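Long-range contacts in UDP-glucose 4-epimerase (Brucella abortus, PDB 4TWR), which probably interconverts UDP-glucose and UDP-galactose by inverting the sugar at C4, using a tightly held NAD as its redox cofactor: residues N12-V17 / P77-H82; A85-G90 / A97-N102; A129-P134 / E141-N146. One frame throughout, in Å; residues are numbered along the deposited sequence.

Interaction 1: N12-V17 / P77-H82; sequences NNVLVV and PVAVIH
V14 meets two partners with its two methyl groups, a good example of how branched side chains knit neighbouring parallel strands together. With CG1 anti to the backbone N (chi1 175°), that methyl reaches I81, whose CD1 lies 4.1 Å from V14 CG1 as the two side chains cross obliquely. The other methyl, CG2, turns to V78 and meets V78 CG2 at 3.9 Å, here with the side chains at about a right angle. L15, V17 and V80 occupy the other face of the sheet. There V80 is shared: its CG2 packs on L15 CB, while its CG1 lies 3.9 Å from V17 CG2. P77 closes the row by setting its CB and CG against L15 CB.

Between the two faces, L15 N donates to A79 O, I81 N to L15 O and V17 N to I81 O in the parallel pattern; the I81 N to L15 O bond is 2.8 Å long and nearly straight at 169°. Just before it, V78 N, still in the loop, donates to N13 O. Helix 22-33 packs over V14, V16 and I81 through L31, and helix 96-117 over V80 through L110 and C114. H82, beside V80, is the polar exception, its NE2 bonded to T107 OG1. The contact is thus mainly apolar and buried, and main-chain bonds satisfy the polar groups between the strands.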
loop_
_atom_site.group_PDB
_atom_site.type_symbol
_atom_site.label_atom_id
_atom_site.label_comp_id
_atom_site.label_asym_id
_atom_site.label_seq_id
_atom_site.Cartn_x
_atom_site.Cartn_y
_atom_site.Cartn_z
ATOM N N ASN A 12 -24.192 -5.401 3.150
ATOM C CA ASN A 12 -23.252 -4.464 2.570
ATOM C C ASN A 12 -21.971 -4.386 3.411
ATOM O O ASN A 12 -21.234 -3.410 3.328
ATOM C CB ASN A 12 -23.895 -3.082 2.447
ATOM C CG ASN A 12 -24.345 -2.534 3.789
ATOM O OD1 ASN A 12 -24.627 -3.301 4.720
ATOM N ND2 ASN A 12 -24.407 -1.202 3.904
ATOM N N ASN A 13 -21.718 -5.406 4.233
ATOM C CA ASN A 13 -20.476 -5.422 5.035
ATOM C C ASN A 13 -19.273 -5.726 4.161
ATOM O O ASN A 13 -19.328 -6.601 3.276
ATOM C CB ASN A 13 -20.573 -6.449 6.167
ATOM C CG ASN A 13 -21.573 -6.056 7.230
ATOM O OD1 ASN A 13 -21.721 -4.878 7.555
ATOM N ND2 ASN A 13 -22.264 -7.047 7.791
ATOM N N VAL A 14 -18.167 -5.015 4.394
ATOM C CA VAL A 14 -16.942 -5.322 3.692
ATOM C C VAL A 14 -15.873 -5.476 4.758
ATOM O O VAL A 14 -15.706 -4.601 5.609
ATOM C CB VAL A 14 -16.547 -4.228 2.674
ATOM C CG1 VAL A 14 -15.197 -4.539 2.051
ATOM C CG2 VAL A 14 -17.616 -4.132 1.587
ATOM N N LEU A 15 -15.190 -6.616 4.744
ATOM C CA LEU A 15 -14.210 -6.889 5.784
ATOM C C LEU A 15 -12.878 -6.267 5.364
ATOM O O LEU A 15 -12.287 -6.668 4.361
ATOM C CB LEU A 15 -14.049 -8.399 6.016
ATOM C CG LEU A 15 -13.160 -8.796 7.204
ATOM C CD1 LEU A 15 -13.839 -8.368 8.489
ATOM C CD2 LEU A 15 -12.920 -10.316 7.182
ATOM N N VAL A 16 -12.410 -5.304 6.139
ATOM C CA VAL A 16 -11.145 -4.666 5.844
ATOM C C VAL A 16 -10.094 -5.152 6.854
ATOM O O VAL A 16 -9.996 -4.660 7.983
ATOM C CB VAL A 16 -11.251 -3.125 5.885
ATOM C CG1 VAL A 16 -9.979 -2.523 5.336
ATOM C CG2 VAL A 16 -12.459 -2.649 5.054
ATOM N N VAL A 17 -9.345 -6.143 6.418
ATOM C CA VAL A 17 -8.358 -6.781 7.239
ATOM C C VAL A 17 -7.098 -5.911 7.183
ATOM O O VAL A 17 -6.565 -5.672 6.110
ATOM C CB VAL A 17 -8.091 -8.188 6.732
ATOM C CG1 VAL A 17 -7.040 -8.827 7.544
ATOM C CG2 VAL A 17 -9.409 -9.012 6.779
ATOM N N PRO A 77 -19.404 -10.877 4.933
ATOM C CA PRO A 77 -18.986 -9.761 4.082
ATOM C C PRO A 77 -19.084 -10.095 2.604
ATOM O O PRO A 77 -18.839 -11.236 2.205
ATOM C CB PRO A 77 -17.528 -9.538 4.487
ATOM C CG PRO A 77 -17.089 -10.853 4.988
ATOM C CD PRO A 77 -18.277 -11.448 5.690
ATOM N N VAL A 78 -19.428 -9.101 1.800
ATOM C CA VAL A 78 -19.550 -9.315 0.372
ATOM C C VAL A 78 -18.186 -9.300 -0.295
ATOM O O VAL A 78 -18.060 -9.612 -1.478
ATOM C CB VAL A 78 -20.458 -8.256 -0.265
ATOM C CG1 VAL A 78 -21.849 -8.348 0.333
ATOM C CG2 VAL A 78 -19.874 -6.864 -0.061
ATOM N N ALA A 79 -17.157 -8.933 0.466
ATOM C CA ALA A 79 -15.807 -8.884 -0.062
ATOM C C ALA A 79 -14.844 -8.717 1.096
ATOM O O ALA A 79 -15.235 -8.258 2.165
ATOM C CB ALA A 79 -15.633 -7.742 -1.046
ATOM N N VAL A 80 -13.588 -9.080 0.859
ATOM C CA VAL A 80 -12.540 -8.970 1.874
ATOM C C VAL A 80 -11.377 -8.217 1.252
ATOM O O VAL A 80 -10.933 -8.556 0.160
ATOM C CB VAL A 80 -12.074 -10.343 2.368
ATOM C CG1 VAL A 80 -10.898 -10.195 3.357
ATOM C CG2 VAL A 80 -13.223 -11.089 3.027
ATOM N N ILE A 81 -10.907 -7.167 1.921
ATOM C CA ILE A 81 -9.752 -6.442 1.414
ATOM C C ILE A 81 -8.608 -6.683 2.392
ATOM O O ILE A 81 -8.747 -6.410 3.577
ATOM C CB ILE A 81 -10.015 -4.935 1.265
ATOM C CG1 ILE A 81 -11.357 -4.696 0.554
ATOM C CG2 ILE A 81 -8.895 -4.292 0.475
ATOM C CD1 ILE A 81 -11.712 -3.236 0.395
ATOM N N HIS A 82 -7.490 -7.179 1.875
ATOM C CA HIS A 82 -6.391 -7.672 2.701
ATOM C C HIS A 82 -5.210 -6.700 2.698
ATOM O O HIS A 82 -4.454 -6.638 1.724
ATOM C CB HIS A 82 -5.950 -9.062 2.200
ATOM C CG HIS A 82 -4.826 -9.671 2.984
ATOM N ND1 HIS A 82 -4.430 -9.202 4.219
ATOM C CD2 HIS A 82 -4.007 -10.719 2.707
ATOM C CE1 HIS A 82 -3.431 -9.936 4.674
ATOM N NE2 HIS A 82 -3.143 -10.855 3.765
#

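Interaction 2: A85-G90 / A97-N102; sequences ASAYVG and AKYYRN. With NAD (nicotinamide-adenine-dinucleotide), chain B.
The ring of Y99 turns an edge to the loop 85-90: A87 CB lies in the plane of the ring, 3.9 Å from Y99 CE2, and the backbone N of Y88 also approaches near that plane. S86 O comes to the same CE2 obliquely. At the end of the ring, Y88 N donates to Y99 OH across 3.1 Å, at an N-H...O angle of 163°. The hydroxyl is therefore gripped twice, since it is also hydrogen-bonded to E91 OE1, of the residue just after the loop segment. The second ring, that of Y88, has K98 NZ at its edge, 4.0 Å from Y88 CE2 and near the ring plane, which is not the over-the-face position of a cation-pi pair. The K98 chain is extended throughout, and this carries its ammonium out to the ring; K98 NZ also makes a long, weak ion pair with E91 OE2.

One turn further along the helix, the flat amide of N102 reads the adenine of NAD with both of its polar atoms. N102 OD1 accepts from NAD N6A at 3.0 Å, and N102 ND2 donates to NAD N7A at 3.2 Å, the latter bond being more bent (144°). The same ND2 passes 3.7 Å from A85 CA, so one amide nitrogen touches both loop and cofactor. S86 OG, hydrogen-bonded to T46, lies 3.3 Å from NAD C8A, and A85 O faces the ribose on the nicotinamide side. A loop following strand 79-82 and the helix after it thus line the dinucleotide together, an arrangement typical of the cofactor site of a Rossmann fold, here in an NAD-dependent epimerase/dehydratase.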
loop_
_atom_site.group_PDB
_atom_site.type_symbol
_atom_site.label_atom_id
_atom_site.label_comp_id
_atom_site.label_asym_id
_atom_site.label_seq_id
_atom_site.Cartn_x
_atom_site.Cartn_y
_atom_site.Cartn_z
ATOM N N ALA A 85 -0.440 -6.791 6.582
ATOM C CA ALA A 85 0.934 -7.214 6.503
ATOM C C ALA A 85 1.750 -5.957 6.786
ATOM O O ALA A 85 1.807 -5.059 5.957
ATOM C CB ALA A 85 1.247 -7.772 5.143
ATOM N N SER A 86 2.325 -5.861 7.969
ATOM C CA SER A 86 3.183 -4.723 8.285
ATOM C C SER A 86 4.572 -4.900 7.643
ATOM O O SER A 86 5.014 -6.024 7.378
ATOM C CB SER A 86 3.308 -4.540 9.805
ATOM O OG SER A 86 2.032 -4.480 10.434
ATOM N N ALA A 87 5.261 -3.789 7.402
ATOM C CA ALA A 87 6.524 -3.852 6.684
ATOM C C ALA A 87 7.320 -2.607 6.930
ATOM O O ALA A 87 6.795 -1.491 6.850
ATOM C CB ALA A 87 6.292 -4.041 5.190
ATOM N N TYR A 88 8.593 -2.797 7.244
ATOM C CA TYR A 88 9.488 -1.679 7.332
ATOM C C TYR A 88 10.493 -1.833 6.205
ATOM O O TYR A 88 10.860 -2.953 5.832
ATOM C CB TYR A 88 10.156 -1.611 8.706
ATOM C CG TYR A 88 9.156 -1.496 9.844
ATOM C CD1 TYR A 88 8.587 -0.268 10.176
ATOM C CD2 TYR A 88 8.781 -2.617 10.586
ATOM C CE1 TYR A 88 7.666 -0.157 11.210
ATOM C CE2 TYR A 88 7.864 -2.517 11.621
ATOM C CZ TYR A 88 7.310 -1.288 11.930
ATOM O OH TYR A 88 6.406 -1.186 12.965
ATOM N N VAL A 89 10.882 -0.698 5.632
ATOM C CA VAL A 89 11.812 -0.653 4.509
ATOM C C VAL A 89 13.181 -1.173 4.918
ATOM O O VAL A 89 13.819 -0.601 5.787
ATOM C CB VAL A 89 11.941 0.778 3.967
ATOM C CG1 VAL A 89 13.052 0.854 2.926
ATOM C CG2 VAL A 89 10.583 1.253 3.407
ATOM N N GLY A 90 13.601 -2.289 4.322
ATOM C CA GLY A 90 14.911 -2.861 4.595
ATOM C C GLY A 90 14.946 -3.999 5.605
ATOM O O GLY A 90 15.912 -4.756 5.655
ATOM N N ALA A 97 11.978 -14.357 8.788
ATOM C CA ALA A 97 10.976 -15.157 9.519
ATOM C C ALA A 97 9.649 -14.427 9.715
ATOM O O ALA A 97 8.567 -15.007 9.543
ATOM C CB ALA A 97 11.522 -15.573 10.866
ATOM N N LYS A 98 9.732 -13.168 10.125
ATOM C CA LYS A 98 8.535 -12.341 10.302
ATOM C C LYS A 98 7.712 -12.230 9.020
ATOM O O LYS A 98 6.475 -12.289 9.045
ATOM C CB LYS A 98 8.943 -10.938 10.789
ATOM C CG LYS A 98 7.790 -9.930 10.883
ATOM C CD LYS A 98 8.298 -8.635 11.544
ATOM C CE LYS A 98 7.175 -7.647 11.812
ATOM N NZ LYS A 98 7.681 -6.450 12.556
ATOM N N TYR A 99 8.392 -12.059 7.893
ATOM C CA TYR A 99 7.680 -11.838 6.638
ATOM C C TYR A 99 7.080 -13.142 6.093
ATOM O O TYR A 99 5.946 -13.144 5.615
ATOM C CB TYR A 99 8.613 -11.158 5.625
ATOM C CG TYR A 99 8.810 -9.714 6.021
ATOM C CD1 TYR A 99 9.729 -9.374 7.000
ATOM C CD2 TYR A 99 8.002 -8.703 5.484
ATOM C CE1 TYR A 99 9.887 -8.057 7.411
ATOM C CE2 TYR A 99 8.151 -7.375 5.892
ATOM C CZ TYR A 99 9.100 -7.070 6.860
ATOM O OH TYR A 99 9.265 -5.780 7.297
ATOM N N TYR A 100 7.809 -14.252 6.182
ATOM C CA TYR A 100 7.203 -15.534 5.780
ATOM C C TYR A 100 6.014 -15.874 6.685
ATOM O O TYR A 100 4.984 -16.367 6.215
ATOM C CB TYR A 100 8.241 -16.665 5.805
ATOM C CG TYR A 100 9.130 -16.709 4.578
ATOM C CD1 TYR A 100 8.744 -17.417 3.440
ATOM C CD2 TYR A 100 10.341 -16.040 4.547
ATOM C CE1 TYR A 100 9.548 -17.464 2.308
ATOM C CE2 TYR A 100 11.154 -16.080 3.413
ATOM C CZ TYR A 100 10.749 -16.792 2.299
ATOM O OH TYR A 100 11.552 -16.840 1.186
ATOM N N ARG A 101 6.129 -15.580 7.977
ATOM C CA ARG A 101 5.054 -15.928 8.914
ATOM C C ARG A 101 3.796 -15.096 8.651
ATOM O O ARG A 101 2.682 -15.616 8.569
ATOM C CB ARG A 101 5.510 -15.739 10.364
ATOM C CG ARG A 101 4.403 -15.993 11.407
ATOM C CD ARG A 101 4.875 -15.723 12.826
ATOM N NE ARG A 101 3.801 -15.769 13.825
ATOM C CZ ARG A 101 3.347 -16.897 14.363
ATOM N NH1 ARG A 101 3.857 -18.061 13.981
ATOM N NH2 ARG A 101 2.382 -16.868 15.275
ATOM N N ASN A 102 3.970 -13.789 8.525
ATOM C CA ASN A 102 2.811 -12.924 8.370
ATOM C C ASN A 102 2.289 -12.860 6.945
ATOM O O ASN A 102 1.081 -12.952 6.707
ATOM C CB ASN A 102 3.138 -11.514 8.883
ATOM C CG ASN A 102 1.949 -10.873 9.594
ATOM O OD1 ASN A 102 1.677 -11.145 10.781
ATOM N ND2 ASN A 102 1.219 -10.035 8.864
HETATM P PA NAD B . 0.198 -0.177 8.048
HETATM O O1A NAD B . 1.147 -1.011 8.889
HETATM O O2A NAD B . -0.279 1.204 8.395
HETATM O O5B NAD B . -1.287 -1.093 8.110
HETATM C C5B NAD B . -1.059 -2.462 8.334
HETATM C C4B NAD B . -2.233 -2.954 9.208
HETATM O O4B NAD B . -2.272 -4.409 9.283
HETATM C C3B NAD B . -1.944 -2.396 10.605
HETATM O O3B NAD B . -3.143 -1.828 11.048
HETATM C C2B NAD B . -1.559 -3.668 11.408
HETATM O O2B NAD B . -1.960 -3.547 12.747
HETATM C C1B NAD B . -2.422 -4.763 10.668
HETATM N N9A NAD B . -1.823 -6.124 10.771
HETATM C C8A NAD B . -0.488 -6.541 10.524
HETATM N N7A NAD B . -0.315 -7.850 10.712
HETATM C C5A NAD B . -1.586 -8.318 11.101
HETATM C C6A NAD B . -2.066 -9.625 11.445
HETATM N N6A NAD B . -1.217 -10.710 11.450
HETATM N N1A NAD B . -3.345 -9.790 11.784
HETATM C C2A NAD B . -4.155 -8.694 11.784
HETATM N N3A NAD B . -3.865 -7.395 11.489
HETATM C C4A NAD B . -2.535 -7.251 11.140
HETATM O O3 NAD B . 0.816 -0.494 6.627
HETATM P PN NAD B . 0.150 0.139 5.305
HETATM O O1N NAD B . 1.107 0.477 4.193
HETATM O O2N NAD B . -1.086 0.823 5.764
HETATM O O5D NAD B . -0.677 -1.156 4.563
HETATM C C5D NAD B . 0.150 -2.171 4.333
HETATM C C4D NAD B . -0.510 -2.937 3.236
HETATM O O4D NAD B . -0.366 -2.108 2.067
HETATM C C3D NAD B . 0.265 -4.262 3.001
HETATM O O3D NAD B . -0.660 -5.155 2.483
HETATM C C2D NAD B . 1.254 -3.881 1.925
HETATM O O2D NAD B . 1.443 -4.887 0.963
HETATM C C1D NAD B . 0.439 -2.794 1.171
HETATM N N1N NAD B . 1.491 -1.846 0.561
HETATM C C2N NAD B . 1.791 -0.662 1.223
HETATM C C3N NAD B . 2.769 0.175 0.624
HETATM C C7N NAD B . 3.130 1.463 1.285
HETATM O O7N NAD B . 3.899 2.239 0.710
HETATM N N7N NAD B . 2.599 1.757 2.529
HETATM C C4N NAD B . 3.385 -0.212 -0.569
HETATM C C5N NAD B . 3.068 -1.400 -1.198
HETATM C C6N NAD B . 2.105 -2.235 -0.611
#

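Interaction 3: A129-P134 / E141-N146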
loop_
_atom_site.group_PDB
_atom_site.type_symbol
_atom_site.label_atom_id
_atom_site.label_comp_id
_atom_site.label_asym_id
_atom_site.label_seq_id
_atom_site.Cartn_x
_atom_site.Cartn_y
_atom_site.Cartn_z
ATOM N N ALA A 129 7.216 -4.413 -5.625
ATOM C CA ALA A 129 8.461 -5.054 -5.213
ATOM C C ALA A 129 8.544 -6.476 -5.764
ATOM O O ALA A 129 9.634 -7.028 -5.895
ATOM C CB ALA A 129 8.587 -5.066 -3.689
ATOM N N THR A 130 7.392 -7.061 -6.091
ATOM C CA THR A 130 7.362 -8.400 -6.668
ATOM C C THR A 130 8.133 -8.479 -7.992
ATOM O O THR A 130 8.599 -9.548 -8.379
ATOM C CB THR A 130 5.918 -8.883 -6.911
ATOM O OG1 THR A 130 5.224 -7.928 -7.723
ATOM C CG2 THR A 130 5.178 -9.047 -5.593
ATOM N N TYR A 131 8.277 -7.350 -8.678
ATOM C CA TYR A 131 8.968 -7.347 -9.966
ATOM C C TYR A 131 10.484 -7.431 -9.806
ATOM O O TYR A 131 11.169 -8.068 -10.609
ATOM C CB TYR A 131 8.610 -6.098 -10.773
ATOM C CG TYR A 131 7.164 -6.022 -11.204
ATOM C CD1 TYR A 131 6.600 -7.005 -12.011
ATOM C CD2 TYR A 131 6.366 -4.956 -10.820
ATOM C CE1 TYR A 131 5.273 -6.930 -12.411
ATOM C CE2 TYR A 131 5.045 -4.874 -11.214
ATOM C CZ TYR A 131 4.505 -5.861 -12.010
ATOM O OH TYR A 131 3.189 -5.768 -12.400
ATOM N N GLY A 132 11.008 -6.794 -8.764
ATOM C CA GLY A 132 12.446 -6.673 -8.623
ATOM C C GLY A 132 12.956 -5.666 -9.632
ATOM O O GLY A 132 12.300 -4.652 -9.893
ATOM N N VAL A 133 14.120 -5.938 -10.213
ATOM C CA VAL A 133 14.683 -5.019 -11.195
ATOM C C VAL A 133 14.111 -5.324 -12.582
ATOM O O VAL A 133 14.183 -6.454 -13.070
ATOM C CB VAL A 133 16.229 -5.067 -11.201
ATOM C CG1 VAL A 133 16.758 -4.579 -9.867
ATOM C CG2 VAL A 133 16.743 -6.466 -11.482
ATOM N N PRO A 134 13.513 -4.306 -13.209
ATOM C CA PRO A 134 12.761 -4.448 -14.459
ATOM C C PRO A 134 13.619 -4.385 -15.713
ATOM O O PRO A 134 14.731 -3.861 -15.684
ATOM C CB PRO A 134 11.799 -3.259 -14.416
ATOM C CG PRO A 134 12.473 -2.235 -13.533
ATOM C CD PRO A 134 13.595 -2.902 -12.777
ATOM N N GLU A 141 2.586 -5.352 -16.244
ATOM C CA GLU A 141 2.250 -6.562 -15.497
ATOM C C GLU A 141 2.914 -7.809 -16.073
ATOM O O GLU A 141 3.087 -8.807 -15.378
ATOM C CB GLU A 141 0.730 -6.753 -15.456
ATOM C CG GLU A 141 -0.014 -5.736 -14.600
ATOM C CD GLU A 141 -0.239 -4.408 -15.296
ATOM O OE1 GLU A 141 0.206 -4.253 -16.454
ATOM O OE2 GLU A 141 -0.868 -3.517 -14.681
ATOM N N GLY A 142 3.289 -7.745 -17.343
ATOM C CA GLY A 142 3.916 -8.873 -18.002
ATOM C C GLY A 142 5.359 -9.071 -17.584
ATOM O O GLY A 142 5.916 -10.155 -17.767
ATOM N N GLU A 143 5.962 -8.022 -17.027
ATOM C CA GLU A 143 7.348 -8.078 -16.565
ATOM C C GLU A 143 7.561 -9.263 -15.643
ATOM O O GLU A 143 6.686 -9.594 -14.838
ATOM C CB GLU A 143 7.734 -6.785 -15.843
ATOM C CG GLU A 143 9.176 -6.751 -15.343
ATOM C CD GLU A 143 10.191 -6.651 -16.472
ATOM O OE1 GLU A 143 9.884 -6.006 -17.499
ATOM O OE2 GLU A 143 11.296 -7.215 -16.329
ATOM N N ALA A 144 8.714 -9.912 -15.771
ATOM C CA ALA A 144 9.021 -11.053 -14.921
ATOM C C ALA A 144 9.036 -10.619 -13.456
ATOM O O ALA A 144 9.416 -9.492 -13.134
ATOM C CB ALA A 144 10.349 -11.672 -15.315
ATOM N N GLN A 145 8.594 -11.502 -12.573
ATOM C CA GLN A 145 8.588 -11.180 -11.155
ATOM C C GLN A 145 9.739 -11.888 -10.448
ATOM O O GLN A 145 9.620 -13.038 -10.019
ATOM C CB GLN A 145 7.236 -11.542 -10.528
ATOM C CG GLN A 145 6.107 -10.628 -10.982
ATOM C CD GLN A 145 4.752 -11.046 -10.430
ATOM O OE1 GLN A 145 4.228 -12.103 -10.775
ATOM N NE2 GLN A 145 4.193 -10.224 -9.551
ATOM N N ASN A 146 10.861 -11.185 -10.347
ATOM C CA ASN A 146 12.053 -11.690 -9.676
ATOM C C ASN A 146 12.426 -10.773 -8.531
ATOM O O ASN A 146 13.321 -9.941 -8.672
ATOM C CB ASN A 146 13.237 -11.795 -10.648
ATOM C CG ASN A 146 12.879 -12.504 -11.932
ATOM O OD1 ASN A 146 12.622 -13.709 -11.937
ATOM N ND2 ASN A 146 12.874 -11.762 -13.036
HETATM O O HOH W 1 15.200 -8.787 -10.132
#
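Y131 and N146 join the two loop segments through the main chain: N146 N donates to Y131 O at 3.1 Å, with the donor 61° out of the carbonyl plane and so not on a lone pair. A water extends this link, accepting from V133 N and donating to N146 O, the latter at 2.6 Å. G132 adds a CA-H...O contact to the same carbonyl oxygen, which therefore meets both water and backbone.

The side chains of T130 and Q145 run alongside each other in the same direction. Q145 NE2 gives T130 OG1 a weak hydrogen bond of 3.1 Å; each has a further partner, S127 O for the hydroxyl and E159 OE1 for the amide nitrogen. The ring of Y131 passes Q145 obliquely, CD1 to CG at 3.8 Å, its plane 43° from that of the amide, while A144 O lies in the ring plane at the edge. With CG beside its backbone N (chi1 -66°), the ring runs across to E141, where Y131 OH is 3.3 Å from E141 CA and hydrogen-bonds to N260 OD1 and R177 NH1. E141 OE2 is hydrogen-bonded to N260 N. E143 OE2 is taken up by S135 N and rests 3.6 Å from P134 CA.

The pair lies in the connection between strand 121-125 and helix 150-169, with L156 of that helix touching T130 and Q145, and R177 at the end of strand 172-177 touching T130, E141 and Q145.

In the fold
The three contacts follow one another along the chain, each closing before the next opens, and all belong to the NAD-dependent epimerase/dehydratase part of the chain. Interaction 1 lies inside the seven-stranded parallel sheet. Strand 79-82 of that pair leads directly into the loop of interaction 2 and then into helix 96-117; the centres of interactions 1 and 2 are about 23 Å apart. Interaction 3 belongs to a later connection, from strand 121-125 to helix 150-169, with its centre about 19 Å from that of interaction 2 and 28 Å from that of interaction 1. The series thus passes from sheet interior to NAD-binding loop to a surface loop pair, in which the side chain of T130 is about 9 Å from the bound NAD.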